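Local structure of putative methyltransferase (Porphyromonas gingivalis, 3LL7) at residues 214-217 with 218-221; 188-191 with 192-195; 373-376 with 377-381; 348-351 with 352-355. The protein is a putative methyltransferase that probably transfers a methyl group to a substrate not yet identified. One frame throughout, in Å; residues are numbered along the deposited sequence.

Interaction 1 of 4, residues 214-217 with 218-221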
loop_
_atom_site.group_PDB
_atom_site.type_symbol
_atom_site.label_atom_id
_atom_site.label_comp_id
_atom_site.label_asym_id
_atom_site.label_seq_id
_atom_site.Cartn_x
_atom_site.Cartn_y
_atom_site.Cartn_z
ATOM N N ASP A 214 -0.350 -3.440 -13.788
ATOM C CA ASP A 214 -1.441 -2.811 -14.511
ATOM C C ASP A 214 -2.779 -3.415 -14.057
ATOM O O ASP A 214 -2.923 -4.648 -14.026
ATOM C CB ASP A 214 -1.225 -3.054 -16.008
ATOM C CG ASP A 214 -2.172 -2.270 -16.867
ATOM O OD1 ASP A 214 -1.925 -1.062 -17.057
ATOM O OD2 ASP A 214 -3.147 -2.869 -17.371
ATOM N N LEU A 215 -3.751 -2.562 -13.716
ATOM C CA LEU A 215 -5.087 -3.038 -13.325
ATOM C C LEU A 215 -5.761 -3.831 -14.409
ATOM O O LEU A 215 -6.319 -4.895 -14.133
ATOM C CB LEU A 215 -6.031 -1.892 -12.928
ATOM C CG LEU A 215 -6.191 -1.598 -11.457
ATOM C CD1 LEU A 215 -4.986 -0.793 -11.028
ATOM C CD2 LEU A 215 -7.464 -0.799 -11.201
ATOM N N TRP A 216 -5.724 -3.316 -15.637
ATOM C CA TRP A 216 -6.432 -3.955 -16.725
ATOM C C TRP A 216 -5.757 -5.286 -17.058
ATOM O O TRP A 216 -6.437 -6.298 -17.222
ATOM C CB TRP A 216 -6.569 -3.018 -17.940
ATOM C CG TRP A 216 -7.530 -3.516 -18.986
ATOM C CD1 TRP A 216 -7.258 -3.723 -20.309
ATOM C CD2 TRP A 216 -8.906 -3.886 -18.799
ATOM N NE1 TRP A 216 -8.376 -4.194 -20.959
ATOM C CE2 TRP A 216 -9.400 -4.306 -20.055
ATOM C CE3 TRP A 216 -9.769 -3.907 -17.694
ATOM C CZ2 TRP A 216 -10.718 -4.741 -20.237
ATOM C CZ3 TRP A 216 -11.081 -4.342 -17.879
ATOM C CH2 TRP A 216 -11.540 -4.750 -19.140
ATOM N N ASP A 217 -4.423 -5.305 -17.074
ATOM C CA ASP A 217 -3.677 -6.557 -17.266
ATOM C C ASP A 217 -4.100 -7.595 -16.231
ATOM O O ASP A 217 -4.364 -8.749 -16.576
ATOM C CB ASP A 217 -2.164 -6.329 -17.171
ATOM C CG ASP A 217 -1.347 -7.606 -17.462
ATOM O OD1 ASP A 217 -1.322 -8.036 -18.635
ATOM O OD2 ASP A 217 -0.720 -8.168 -16.530
ATOM N N THR A 218 -4.167 -7.179 -14.964
ATOM C CA THR A 218 -4.624 -8.057 -13.904
ATOM C C THR A 218 -6.021 -8.605 -14.180
ATOM O O THR A 218 -6.237 -9.813 -14.077
ATOM C CB THR A 218 -4.622 -7.358 -12.524
ATOM O OG1 THR A 218 -3.300 -6.900 -12.217
ATOM C CG2 THR A 218 -5.102 -8.313 -11.412
ATOM N N LEU A 219 -6.963 -7.712 -14.498
ATOM C CA LEU A 219 -8.364 -8.098 -14.689
ATOM C C LEU A 219 -8.566 -8.970 -15.929
ATOM O O LEU A 219 -9.482 -9.794 -15.962
ATOM C CB LEU A 219 -9.292 -6.869 -14.713
ATOM C CG LEU A 219 -9.491 -6.120 -13.380
ATOM C CD1 LEU A 219 -10.348 -4.871 -13.570
ATOM C CD2 LEU A 219 -10.100 -7.016 -12.291
ATOM N N GLN A 220 -7.718 -8.785 -16.940
ATOM C CA GLN A 220 -7.757 -9.625 -18.142
ATOM C C GLN A 220 -7.120 -10.997 -17.918
ATOM O O GLN A 220 -7.475 -11.954 -18.596
ATOM C CB GLN A 220 -7.080 -8.930 -19.330
ATOM C CG GLN A 220 -7.847 -7.744 -19.893
ATOM C CD GLN A 220 -7.272 -7.256 -21.215
ATOM O OE1 GLN A 220 -6.117 -6.831 -21.285
ATOM N NE2 GLN A 220 -8.078 -7.314 -22.269
ATOM N N SER A 221 -6.192 -11.093 -16.967
ATOM C CA SER A 221 -5.375 -12.317 -16.807
ATOM C C SER A 221 -5.840 -13.300 -15.748
ATOM O O SER A 221 -5.521 -14.485 -15.814
ATOM C CB SER A 221 -3.917 -11.973 -16.521
ATOM O OG SER A 221 -3.421 -11.044 -17.458
#
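Gln-220, described here in one of its two modelled conformers, climbs back over Trp-216, one turn earlier on the same helix. Its CB lies 3.4 Å from Trp-216 O, the oxygen that also accepts the Gln-220 backbone N-H. With CG anti to the carbonyl carbon (chi1 -71°), the chain swings toward the indole, and CG settles over one face of the five-membered ring, 3.9 Å from its centroid, in a CH-pi contact. CD follows to 3.3 Å from Trp-216 NE1. The amide plane lies 23° from that of the indole, the two side chains crossing at a slant; OE1 comes nearest Trp-216 CD1 (3.5 Å), and NE2 approaches NE1 without bonding to it, both being donors.

Asp-214 caps the helix N terminus, its OD2 accepting Asp-217 N (2.8 Å) on the anti lone pair. Two hydroxyls bond back to carbonyls four residues earlier. Asp-214 O is gripped twice by Thr-218, by N (3.0 Å) and by OG1 (2.9 Å), from opposite faces of its plane; Ser-221 OG turns onto Asp-217 O at 2.6 Å, beside a weak bond from Ser-221 N.

Leu-215 and Leu-219 face strand 225-233, touching Leu-228 together, while Leu-215 and Thr-218 reach strand 236-244; Trp-216 meets Pro-253 and makes a cation-pi contact with Arg-280.

Interaction 2 of 4, residues 188-191 with 192-195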
loop_
_atom_site.group_PDB
_atom_site.type_symbol
_atom_site.label_atom_id
_atom_site.label_comp_id
_atom_site.label_asym_id
_atom_site.label_seq_id
_atom_site.Cartn_x
_atom_site.Cartn_y
_atom_site.Cartn_z
ATOM N N GLU A 188 5.660 -14.732 -8.790
ATOM C CA GLU A 188 6.215 -15.944 -8.192
ATOM C C GLU A 188 5.685 -16.075 -6.756
ATOM O O GLU A 188 6.098 -15.312 -5.885
ATOM C CB GLU A 188 7.744 -15.855 -8.179
ATOM C CG GLU A 188 8.429 -17.024 -7.513
ATOM C CD GLU A 188 8.462 -18.231 -8.408
ATOM O OE1 GLU A 188 9.121 -18.150 -9.467
ATOM O OE2 GLU A 188 7.831 -19.252 -8.056
ATOM N N PRO A 189 4.791 -17.053 -6.496
ATOM C CA PRO A 189 4.313 -18.130 -7.387
ATOM C C PRO A 189 3.354 -17.629 -8.462
ATOM O O PRO A 189 2.738 -16.570 -8.289
ATOM C CB PRO A 189 3.547 -19.043 -6.434
ATOM C CG PRO A 189 3.060 -18.103 -5.355
ATOM C CD PRO A 189 4.200 -17.168 -5.148
ATOM N N ASP A 190 3.221 -18.397 -9.548
ATOM C CA ASP A 190 2.321 -18.043 -10.650
ATOM C C ASP A 190 0.875 -18.204 -10.185
ATOM O O ASP A 190 0.477 -19.277 -9.738
ATOM C CB ASP A 190 2.617 -18.912 -11.883
ATOM C CG ASP A 190 1.862 -18.460 -13.138
ATOM O OD1 ASP A 190 1.113 -17.463 -13.107
ATOM O OD2 ASP A 190 2.007 -19.138 -14.172
ATOM N N LEU A 191 0.101 -17.123 -10.279
ATOM C CA LEU A 191 -1.247 -17.078 -9.695
ATOM C C LEU A 191 -2.300 -17.873 -10.457
ATOM O O LEU A 191 -3.317 -18.291 -9.888
ATOM C CB LEU A 191 -1.724 -15.626 -9.552
ATOM C CG LEU A 191 -0.953 -14.696 -8.619
ATOM C CD1 LEU A 191 -1.578 -13.307 -8.660
ATOM C CD2 LEU A 191 -0.912 -15.226 -7.182
ATOM N N ILE A 192 -2.071 -18.063 -11.749
ATOM C CA ILE A 192 -3.044 -18.754 -12.580
ATOM C C ILE A 192 -3.108 -20.261 -12.274
ATOM O O ILE A 192 -4.188 -20.761 -11.955
ATOM C CB ILE A 192 -2.890 -18.377 -14.077
ATOM C CG1 ILE A 192 -3.248 -16.888 -14.241
ATOM C CG2 ILE A 192 -3.794 -19.235 -14.944
ATOM C CD1 ILE A 192 -2.598 -16.173 -15.428
ATOM N N PRO A 193 -1.961 -20.982 -12.310
ATOM C CA PRO A 193 -2.043 -22.383 -11.895
ATOM C C PRO A 193 -2.432 -22.543 -10.419
ATOM O O PRO A 193 -3.124 -23.504 -10.066
ATOM C CB PRO A 193 -0.620 -22.910 -12.142
ATOM C CG PRO A 193 -0.030 -21.959 -13.147
ATOM C CD PRO A 193 -0.601 -20.636 -12.757
ATOM N N LEU A 194 -2.006 -21.600 -9.575
ATOM C CA LEU A 194 -2.321 -21.639 -8.149
ATOM C C LEU A 194 -3.832 -21.626 -7.926
ATOM O O LEU A 194 -4.360 -22.429 -7.155
ATOM C CB LEU A 194 -1.669 -20.445 -7.439
ATOM C CG LEU A 194 -1.687 -20.294 -5.912
ATOM C CD1 LEU A 194 -0.682 -19.220 -5.519
ATOM C CD2 LEU A 194 -3.064 -19.934 -5.346
ATOM N N ALA A 195 -4.513 -20.700 -8.605
ATOM C CA ALA A 195 -5.963 -20.549 -8.503
ATOM C C ALA A 195 -6.703 -21.763 -9.071
ATOM O O ALA A 195 -7.658 -22.250 -8.461
ATOM C CB ALA A 195 -6.424 -19.239 -9.188
#
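This is the start of a helix, a local contact in which the residues leading out of strand 187-188 meet the first turn of helix 191-198, beside the parallel strands 166-173 and 204-209 of the large mixed sheet. Asp-190 and Pro-193 carry its more exposed part. Asp-190 is the N-cap residue, and its CG stands anti to the backbone N (chi1 -171°), which brings the carboxylate to the proline ring; the Asp-190 and Pro-193 side chains cross at about a right angle. Pro-193 CD is the atom that touches, 3.3 Å from both Asp-190 CG and OD2, with Pro-193 CG a little farther from OD2 at 3.6 Å.

On the inner side the contacts are apolar. Pro-189, which follows a cis peptide bond, offers its CG to Leu-194 CD1 at 3.9 Å, the two side chains crossing at a slant. Leu-191 CD2 approaches the same methyl at 4.3 Å, and Leu-194 CB rests 3.4 Å from Asp-190 O. Val-169 of strand 166-173 lies against Pro-189, Leu-191 and Leu-194 alike, and Ile-205 of strand 204-209 receives Leu-194 and Ala-195.

The backbone bonds tighten as the helix gets under way: Leu-194 N to Asp-190 O is weak at 3.4 Å, whereas Ala-195 N to Leu-191 O is 3.0 Å. Pro-193 has no N-H to give, a lack easily borne in a first turn, where such groups have no preceding carbonyl in the helix to bond. The helix N terminus probably has a favourable electrostatic effect on the nearby carboxylate of Asp-190.

Interaction 3 of 4, residues 373-376 with 377-381. With EDO (1,2-ethanediol), chain C.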
loop_
_atom_site.group_PDB
_atom_site.type_symbol
_atom_site.label_atom_id
_atom_site.label_comp_id
_atom_site.label_asym_id
_atom_site.label_seq_id
_atom_site.Cartn_x
_atom_site.Cartn_y
_atom_site.Cartn_z
ATOM N N SER A 373 8.277 20.161 -14.438
ATOM C CA SER A 373 8.012 19.434 -13.199
ATOM C C SER A 373 7.855 20.460 -12.073
ATOM O O SER A 373 8.220 21.619 -12.237
ATOM C CB SER A 373 9.173 18.509 -12.860
ATOM O OG SER A 373 10.347 19.281 -12.640
ATOM N N PRO A 374 7.325 20.032 -10.920
ATOM C CA PRO A 374 7.226 20.973 -9.825
ATOM C C PRO A 374 8.576 21.580 -9.414
ATOM O O PRO A 374 8.655 22.775 -9.073
ATOM C CB PRO A 374 6.609 20.115 -8.687
ATOM C CG PRO A 374 5.791 19.145 -9.376
ATOM C CD PRO A 374 6.553 18.794 -10.665
ATOM N N ILE A 375 9.633 20.772 -9.406
ATOM C CA ILE A 375 10.937 21.316 -8.999
ATOM C C ILE A 375 11.477 22.322 -10.025
ATOM O O ILE A 375 12.073 23.334 -9.654
ATOM C CB ILE A 375 11.970 20.191 -8.672
ATOM C CG1 ILE A 375 13.214 20.760 -7.967
ATOM C CG2 ILE A 375 12.368 19.389 -9.894
ATOM C CD1 ILE A 375 12.867 21.607 -6.742
ATOM N N GLU A 376 11.225 22.064 -11.302
ATOM C CA GLU A 376 11.594 23.029 -12.342
ATOM C C GLU A 376 10.809 24.332 -12.206
ATOM O O GLU A 376 11.379 25.426 -12.306
ATOM C CB GLU A 376 11.344 22.434 -13.739
ATOM C CG GLU A 376 12.358 21.370 -14.063
ATOM C CD GLU A 376 12.032 20.530 -15.302
ATOM O OE1 GLU A 376 10.870 20.551 -15.785
ATOM O OE2 GLU A 376 12.955 19.817 -15.768
ATOM N N LEU A 377 9.499 24.214 -11.997
ATOM C CA LEU A 377 8.660 25.398 -11.705
ATOM C C LEU A 377 9.204 26.178 -10.503
ATOM O O LEU A 377 9.336 27.398 -10.563
ATOM C CB LEU A 377 7.205 24.952 -11.491
ATOM C CG LEU A 377 6.031 25.930 -11.393
ATOM C CD1 LEU A 377 6.096 26.990 -12.480
ATOM C CD2 LEU A 377 4.720 25.040 -11.575
ATOM N N ARG A 378 9.555 25.474 -9.425
ATOM C CA ARG A 378 10.122 26.117 -8.266
ATOM C C ARG A 378 11.428 26.857 -8.562
ATOM O O ARG A 378 11.603 28.038 -8.191
ATOM C CB ARG A 378 10.350 25.117 -7.129
ATOM C CG ARG A 378 10.878 25.873 -5.891
ATOM C CD ARG A 378 10.845 25.067 -4.604
ATOM N NE ARG A 378 9.526 24.520 -4.252
ATOM C CZ ARG A 378 8.491 25.206 -3.749
ATOM N NH1 ARG A 378 8.538 26.532 -3.558
ATOM N NH2 ARG A 378 7.385 24.542 -3.441
ATOM N N GLN A 379 12.367 26.167 -9.199
ATOM C CA GLN A 379 13.670 26.783 -9.394
ATOM C C GLN A 379 13.657 27.945 -10.369
ATOM O O GLN A 379 14.374 28.944 -10.169
ATOM C CB GLN A 379 14.737 25.749 -9.771
ATOM C CG GLN A 379 15.043 24.779 -8.614
ATOM C CD GLN A 379 16.280 23.923 -8.852
ATOM O OE1 GLN A 379 17.170 24.295 -9.618
ATOM N NE2 GLN A 379 16.360 22.793 -8.138
ATOM N N ARG A 380 12.844 27.819 -11.404
ATOM C CA ARG A 380 12.783 28.854 -12.429
ATOM C C ARG A 380 12.021 30.092 -11.950
ATOM O O ARG A 380 12.297 31.189 -12.420
ATOM C CB ARG A 380 12.189 28.292 -13.722
ATOM C CG ARG A 380 13.124 27.168 -14.311
ATOM C CD ARG A 380 12.505 26.425 -15.488
ATOM N NE ARG A 380 13.233 25.162 -15.729
ATOM C CZ ARG A 380 13.292 24.509 -16.897
ATOM N NH1 ARG A 380 12.680 24.991 -17.981
ATOM N NH2 ARG A 380 13.983 23.376 -16.986
ATOM N N SER A 381 11.091 29.912 -11.018
ATOM C CA SER A 381 10.390 31.067 -10.415
ATOM C C SER A 381 11.063 31.617 -9.144
ATOM O O SER A 381 10.702 32.703 -8.683
ATOM C CB SER A 381 8.936 30.710 -10.101
ATOM O OG SER A 381 8.864 29.673 -9.130
HETATM C C1 EDO C . 8.679 21.038 -5.820
HETATM O O1 EDO C . 9.652 21.830 -5.130
HETATM C C2 EDO C . 7.585 20.570 -4.868
HETATM O O2 EDO C . 7.207 21.592 -3.933
#
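The guanidinium of Arg-378 takes a molecule of 1,2-ethanediol, probably from the crystallisation liquor, along its edge: NE gives to O1 in the plane of the group (2.8 Å), and NH2 gives to O2 at 3.0 Å in an almost straight bond of 178°. A bend at chi3 (-55°) turns the group to this position, and Ile-375 CD1 and Pro-374 CB border the diol. NH2 also reaches Ala-363 O and NH1 reaches Met-383 O, so backbone carbonyls help fix the plane.

The Arg-380 side chain runs alongside that of Glu-376, both pointing the same way, with guanidinium and carboxylate planes 41° apart. This salt bridge is long, Glu-376 OE2 to Arg-380 NH2 measuring 3.9 Å, and the oxygen sits well out of the guanidinium plane, so charge alone links them. The other carboxylate oxygen is more firmly used: Ser-373 N gives to Glu-376 OE1 at 2.9 Å from above the carboxylate plane, while Glu-376 N gives to Ser-373 OG at 3.2 Å. That reciprocal pair is a capping box, closing the helix N terminus. Farther along, Ile-375 CG1 lies 3.7 Å from Gln-379 NE2.

Helix 374-381 is the crossover of a beta-alpha-beta unit between strands 364-368 and 389-395. Leu-377 packs down on Ile-365 and Cys-367 of the first strand, Pro-374 joins it on Cys-367, and Arg-378 covers Ile-365.

Interaction 4 of 4, residues 348-351 with 352-355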
loop_
_atom_site.group_PDB
_atom_site.type_symbol
_atom_site.label_atom_id
_atom_site.label_comp_id
_atom_site.label_asym_id
_atom_site.label_seq_id
_atom_site.Cartn_x
_atom_site.Cartn_y
_atom_site.Cartn_z
ATOM N N PHE A 348 -0.077 30.663 -18.635
ATOM C CA PHE A 348 1.333 30.361 -18.492
ATOM C C PHE A 348 2.148 30.715 -19.718
ATOM O O PHE A 348 1.758 30.386 -20.844
ATOM C CB PHE A 348 1.559 28.870 -18.189
ATOM C CG PHE A 348 3.017 28.522 -18.068
ATOM C CD1 PHE A 348 3.767 29.011 -16.991
ATOM C CD2 PHE A 348 3.648 27.768 -19.038
ATOM C CE1 PHE A 348 5.111 28.733 -16.874
ATOM C CE2 PHE A 348 5.015 27.464 -18.927
ATOM C CZ PHE A 348 5.750 27.950 -17.855
ATOM N N SER A 349 3.310 31.324 -19.494
ATOM C CA SER A 349 4.358 31.371 -20.525
ATOM C C SER A 349 5.665 31.486 -19.766
ATOM O O SER A 349 5.674 31.837 -18.579
ATOM C CB SER A 349 4.188 32.570 -21.451
ATOM O OG SER A 349 4.213 33.766 -20.691
ATOM N N THR A 350 6.769 31.217 -20.457
ATOM C CA THR A 350 8.079 31.245 -19.820
ATOM C C THR A 350 8.263 32.573 -19.095
ATOM O O THR A 350 8.720 32.601 -17.966
ATOM C CB THR A 350 9.206 30.947 -20.844
ATOM O OG1 THR A 350 8.962 29.662 -21.422
ATOM C CG2 THR A 350 10.598 30.924 -20.163
ATOM N N SER A 351 7.852 33.672 -19.716
ATOM C CA SER A 351 8.044 34.981 -19.098
ATOM C C SER A 351 7.316 35.143 -17.750
ATOM O O SER A 351 7.726 35.949 -16.931
ATOM C CB SER A 351 7.630 36.107 -20.066
ATOM O OG SER A 351 6.233 36.058 -20.249
ATOM N N VAL A 352 6.237 34.402 -17.489
ATOM C CA VAL A 352 5.568 34.598 -16.181
ATOM C C VAL A 352 6.339 34.024 -15.004
ATOM O O VAL A 352 6.128 34.435 -13.854
ATOM C CB VAL A 352 4.089 34.067 -16.096
ATOM C CG1 VAL A 352 3.241 34.604 -17.229
ATOM C CG2 VAL A 352 4.074 32.561 -16.023
ATOM N N LEU A 353 7.203 33.050 -15.261
ATOM C CA LEU A 353 7.958 32.374 -14.195
ATOM C C LEU A 353 8.671 33.321 -13.246
ATOM O O LEU A 353 8.534 33.196 -12.012
ATOM C CB LEU A 353 8.980 31.386 -14.792
ATOM C CG LEU A 353 8.434 30.099 -15.434
ATOM C CD1 LEU A 353 9.567 29.430 -16.295
ATOM C CD2 LEU A 353 7.902 29.124 -14.397
ATOM N N LYS A 354 9.437 34.279 -13.777
ATOM C CA LYS A 354 10.147 35.201 -12.872
ATOM C C LYS A 354 9.208 36.205 -12.212
ATOM O O LYS A 354 9.588 36.911 -11.265
ATOM C CB LYS A 354 11.348 35.875 -13.554
ATOM C CG LYS A 354 12.528 34.928 -13.859
ATOM C CD LYS A 354 13.262 34.419 -12.610
ATOM C CE LYS A 354 14.513 33.609 -12.999
ATOM N NZ LYS A 354 14.198 32.413 -13.897
ATOM N N GLN A 355 7.950 36.244 -12.657
ATOM C CA GLN A 355 7.013 37.158 -12.024
ATOM C C GLN A 355 6.278 36.544 -10.864
ATOM O O GLN A 355 5.595 37.258 -10.124
ATOM C CB GLN A 355 5.990 37.660 -13.031
ATOM C CG GLN A 355 6.572 38.549 -14.102
ATOM C CD GLN A 355 5.483 39.223 -14.893
ATOM O OE1 GLN A 355 4.684 40.002 -14.350
ATOM N NE2 GLN A 355 5.408 38.898 -16.183
HETATM O O HOH W 1 10.507 34.284 -16.178
#
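A short run of tight turns follows strand 337-347 in the THUMP-like region, and at its start the ring of Phe-348 meets Val-352 and Leu-353. Leu-353 CD2 comes to the ring edge, near its plane, 3.8 Å from Phe-348 CE1. Val-352 CG2 approaches the neighbouring Phe-348 CD1 obliquely at 3.7 Å. Phe-348 holds CG anti to the backbone N (chi1 179°), which turns the ring toward these methyls; it also makes an edge-to-face contact with Phe-370 and touches Leu-403 of strand 401-408.

Two backbone bonds of i to i+3 type cross the contact: Val-352 N gives to Ser-349 O at 2.8 Å and Leu-353 N to Thr-350 O at 3.1 Å. Both donors stand above the carbonyl planes, about 50° out. Gln-355 N to Val-352 O (2.8 Å) continues the pattern. The hydroxyls Ser-349 OG and Ser-351 OG share a hydrogen bond of 3.1 Å. Lys-354 sends its NZ away, probably to bond Arg-380 O.

A water bridges Thr-350 O (3.0 Å) and Lys-354 N (2.6 Å), the pair a regular alpha-helix would join directly. It satisfies Lys-354 N and shares Thr-350 O with Leu-353 N, while the apolar side chains close on the phenylalanine ring.

Overall arrangement
Along the chain the contacts come in the order interaction 2, interaction 1, interaction 4, interaction 3. Each spans a few residues within one continuous run, so none closes a long loop, and they follow in series without nesting or crossing. Interactions 2 and 1 pack against strands of the large mixed sheet, interaction 2 on 166-173 and 204-209, interaction 1 on 225-233 and 236-244; they touch where Ile-192 CD1 packs 3.4 Å from Ser-221 O. Interactions 4 and 3 belong to the THUMP-like region, where Leu-353 packs on Leu-377, joining the turns after strand 337-347 to helix 374-381. The two pairs stand far apart, with at least about 23 Å between nearest atoms.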